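Local coordinates for protein mnemiopsin 1 (Mnemiopsis leidyi, PDB 5VP3) that probably emits light when calcium binds its EF-hands, as a light-sensitive ctenophore photoprotein, and carries cadmium at EF-hand sites in this crystal, at residues Asp138-Gly141 against Glu146-Lys149; Lys168-Thr171 against Leu177-Pro180. One frame throughout, in Å; residues are numbered along the deposited sequence. Where two conformers were deposited one is given.

Contact 1: Asp138-Gly141 against Glu146-Lys149. With CD (cadmium ion), chain C.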
# COMPACT_ATOMS: atom_id res chain seq x y z
N ASP A 138 -7.32 -20.72 1.09
CA ASP A 138 -7.44 -22.05 0.46
C ASP A 138 -6.23 -22.92 0.71
O ASP A 138 -6.34 -24.15 0.67
CB ASP A 138 -7.53 -21.93 -1.09
CG ASP A 138 -8.91 -21.68 -1.59
OD1 ASP A 138 -9.87 -21.65 -0.78
OD2 ASP A 138 -9.06 -21.51 -2.79
N GLY A 139 -5.05 -22.33 0.73
CA GLY A 139 -3.87 -23.14 0.55
C GLY A 139 -3.51 -23.51 -0.87
O GLY A 139 -2.57 -24.29 -1.05
N ASP A 140 -4.21 -22.98 -1.88
CA ASP A 140 -3.99 -23.50 -3.22
C ASP A 140 -2.90 -22.76 -3.95
O ASP A 140 -2.64 -23.08 -5.12
CB ASP A 140 -5.28 -23.48 -4.04
CG ASP A 140 -5.80 -22.09 -4.33
OD1 ASP A 140 -5.23 -21.06 -3.85
OD2 ASP A 140 -6.82 -22.04 -5.04
N GLY A 141 -2.21 -21.83 -3.29
CA GLY A 141 -1.12 -21.16 -3.93
C GLY A 141 -1.53 -19.99 -4.77
O GLY A 141 -0.66 -19.37 -5.40
N GLU A 146 -13.26 -14.94 -4.06
CA GLU A 146 -13.72 -14.91 -2.66
C GLU A 146 -12.57 -14.51 -1.73
O GLU A 146 -12.75 -13.67 -0.84
CB GLU A 146 -14.29 -16.27 -2.23
CG GLU A 146 -15.69 -16.60 -2.76
CD GLU A 146 -16.75 -15.56 -2.43
OE1 GLU A 146 -16.61 -14.82 -1.43
OE2 GLU A 146 -17.75 -15.46 -3.18
N GLU A 147 -11.38 -15.05 -1.97
CA GLU A 147 -10.24 -14.58 -1.18
C GLU A 147 -10.03 -13.08 -1.33
O GLU A 147 -9.67 -12.42 -0.35
CB GLU A 147 -9.00 -15.41 -1.54
CG GLU A 147 -9.16 -16.84 -1.00
CD GLU A 147 -8.09 -17.83 -1.47
OE1 GLU A 147 -7.89 -18.87 -0.82
OE2 GLU A 147 -7.45 -17.60 -2.50
N LEU A 148 -10.30 -12.51 -2.51
CA LEU A 148 -10.08 -11.06 -2.65
C LEU A 148 -11.20 -10.27 -1.99
O LEU A 148 -10.95 -9.20 -1.41
CB LEU A 148 -9.95 -10.65 -4.11
CG LEU A 148 -9.64 -9.17 -4.33
CD1 LEU A 148 -8.20 -8.83 -3.84
CD2 LEU A 148 -9.85 -8.77 -5.78
N LYS A 149 -12.43 -10.77 -2.06
CA LYS A 149 -13.56 -10.16 -1.36
C LYS A 149 -13.27 -10.07 0.14
O LYS A 149 -13.60 -9.06 0.78
CB LYS A 149 -14.84 -10.98 -1.60
CG LYS A 149 -15.48 -10.82 -3.00
CD LYS A 149 -16.49 -11.96 -3.29
CE LYS A 149 -17.88 -11.69 -2.73
NZ LYS A 149 -18.78 -12.85 -2.96
CD CD C . -6.44 -19.56 -2.67
O HOH W 1 -8.35 -20.25 -4.45

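Contact 2: Lys168-Thr171 against Leu177-Pro180. With CD (cadmium ion), chain D.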
# COMPACT_ATOMS: atom_id res chain seq x y z
N LYS A 168 -10.03 -7.18 -13.90
CA LYS A 168 -9.06 -6.37 -14.60
C LYS A 168 -7.66 -6.91 -14.42
O LYS A 168 -6.81 -6.70 -15.30
CB LYS A 168 -9.14 -4.91 -14.15
CG LYS A 168 -9.94 -4.07 -15.15
CD LYS A 168 -10.07 -2.61 -14.75
CE LYS A 168 -11.22 -2.38 -13.76
NZ LYS A 168 -11.77 -0.99 -13.86
N ALA A 169 -7.38 -7.61 -13.33
CA ALA A 169 -6.03 -8.08 -13.09
C ALA A 169 -5.79 -9.52 -13.54
O ALA A 169 -4.64 -9.90 -13.76
CB ALA A 169 -5.70 -7.93 -11.61
N ASP A 170 -6.85 -10.31 -13.69
CA ASP A 170 -6.72 -11.72 -14.11
C ASP A 170 -6.70 -11.79 -15.63
O ASP A 170 -7.59 -12.32 -16.28
CB ASP A 170 -7.85 -12.55 -13.55
CG ASP A 170 -7.79 -14.01 -14.00
OD1 ASP A 170 -6.69 -14.52 -14.32
OD2 ASP A 170 -8.87 -14.63 -13.98
N THR A 171 -5.65 -11.22 -16.21
CA THR A 171 -5.57 -11.16 -17.66
C THR A 171 -5.20 -12.52 -18.26
O THR A 171 -5.38 -12.73 -19.46
CB THR A 171 -4.54 -10.10 -18.07
OG1 THR A 171 -3.34 -10.36 -17.37
CG2 THR A 171 -5.01 -8.70 -17.71
N LEU A 177 -5.91 -14.84 -9.20
CA LEU A 177 -4.80 -13.89 -9.27
C LEU A 177 -3.52 -14.60 -8.85
O LEU A 177 -3.38 -14.98 -7.69
CB LEU A 177 -5.04 -12.68 -8.38
CG LEU A 177 -6.26 -11.87 -8.69
CD1 LEU A 177 -6.36 -10.72 -7.67
CD2 LEU A 177 -6.20 -11.34 -10.10
N GLU A 178 -2.63 -14.84 -9.81
CA GLU A 178 -1.28 -15.28 -9.50
C GLU A 178 -0.48 -14.08 -8.99
O GLU A 178 -0.92 -12.93 -9.08
CB GLU A 178 -0.67 -15.92 -10.75
CG GLU A 178 -1.38 -17.23 -11.19
CD GLU A 178 -2.72 -17.06 -11.91
OE1 GLU A 178 -2.96 -16.01 -12.58
OE2 GLU A 178 -3.55 -18.00 -11.79
N ARG A 179 0.73 -14.34 -8.47
CA ARG A 179 1.44 -13.30 -7.71
C ARG A 179 1.71 -12.03 -8.52
O ARG A 179 1.59 -10.94 -7.94
CB ARG A 179 2.74 -13.88 -7.13
CG ARG A 179 2.49 -14.85 -5.95
CD ARG A 179 3.77 -15.44 -5.30
NE ARG A 179 3.42 -16.33 -4.18
CZ ARG A 179 3.15 -17.63 -4.31
NH1 ARG A 179 3.20 -18.23 -5.49
NH2 ARG A 179 2.81 -18.36 -3.24
N PRO A 180 2.05 -12.09 -9.82
CA PRO A 180 2.22 -10.84 -10.59
C PRO A 180 0.93 -10.09 -10.82
O PRO A 180 0.94 -8.87 -11.03
CB PRO A 180 2.82 -11.32 -11.92
CG PRO A 180 3.37 -12.70 -11.63
CD PRO A 180 2.45 -13.28 -10.59
CD CD D . -4.72 -15.14 -13.48

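Contact 1: Asp138-Gly141 against Glu146-Lys149
Asp138 meets Glu147 mainly through its backbone: its amide N donates to Glu147 OE1 at 2.7 Å, with an N-H...O angle of 161° and the donor nearly on the line of that carboxylate's C-O bond. OE1 therefore serves two partners, the amide and the cadmium ion. The Asp138 carboxylate lies beside that of Glu147, the two planes turned 51° apart, with CG 3.1 Å from Glu147 OE1. Its OD2 stops 3.3 Å from the cadmium, too far for a metal bond. Gly139 carries the chain round the outside of the loop at a positive phi, where a beta carbon would collide with the carbonyl O of Asp138. Asp140 then turns inward, CG held between backbone N and carbonyl carbon (chi1 66°), and OD1 binds the cadmium at 2.3 Å while OD2 forms a salt bridge with Lys176. This is the calcium-binding loop of an EF-hand, running from helix 123-135 to helix 145-154; Asp136 and the carbonyl O of Thr142 complete the protein ligands, and a water sits at a long 2.7 Å from the metal. Glu147 holds the last position of the twelve-residue loop and already lies in the second helix. Its chain runs extended beyond CG and carries the carboxylate to the metal with both oxygens facing it, so that OE1 at 2.4 Å and OE2 at 2.2 Å bind as a bidentate pair. Gly141, the usual glycine at the loop's sixth position, has another positive phi and reverses the backbone again. Its amide N donates to Asp136 OD2, tying the middle of the loop back to its first ligand.

Contact 2: Lys168-Thr171 against Leu177-Pro180
Asp170 and Glu178 share a cadmium ion in another EF-hand of the chain, the one whose helices are 161-169 and 179-190. They occupy loop positions one and nine, which face each other along one axis of the coordination shell. Each gives a single oxygen: Asp170 OD1 binds the cadmium at 2.2 Å, and Glu178 OE1 binds it at 2.2 Å from the other side, the O-metal-O angle being about 172°. The two oxygens are thus separated by the full width of the ion, which probably offsets the repulsion between the two carboxylates. In Asp170 CG lies anti to the backbone N (chi1 178°), swinging the carboxylate out from the helix end towards the metal; its second oxygen, OD2, accepts from the backbone N of Gly175. Glu178 reaches the ion by a bend at chi2 (77°), and its OE2 stays beyond bonding distance. Thr174, the carbonyl O of Lys176 and Glu181 supply the other protein ligands.

Apolar packing joins the segments beneath this polar layer. The CD2 branch of Leu177 reaches across to the last turn of helix 161-169, touching Ala169 CB at 3.8 Å and resting against the start of Asp170, 3.8 Å from its N. Further contacts with Leu182 and Leu185 bind the same leucine into the face of helix 179-190, so one side chain spans both helices of the hand.

The backbone changes course at both ends of the loop. Glu178 occupies the N-cap position of helix 179-190, directly before Arg179. Just after helix 161-169, Asp170 is the centre of an inverse gamma turn, in which Thr171 N makes a weak 3.0 Å hydrogen bond to Ala169 O.

How the contacts relate
Both contacts close EF-hand loops round cadmium, one after the other along the chain, with centres about 13 Å apart. Contact 1 sits nearer the surface and is almost wholly polar, whereas contact 2 is buried and adds a leucine-alanine contact to its metal bonds. The glutamates differ too: contact 1 uses a bidentate one within the second helix, contact 2 a monodentate one just before it. The loops pair through backbone hydrogen bonds between Val143 and Leu177, the short beta link of an EF-hand pair. Tyr132 OH bonds Gly141 O and Leu177 O, and Lys176 serves both sites, its amine at Asp140 and its carbonyl at the second cadmium.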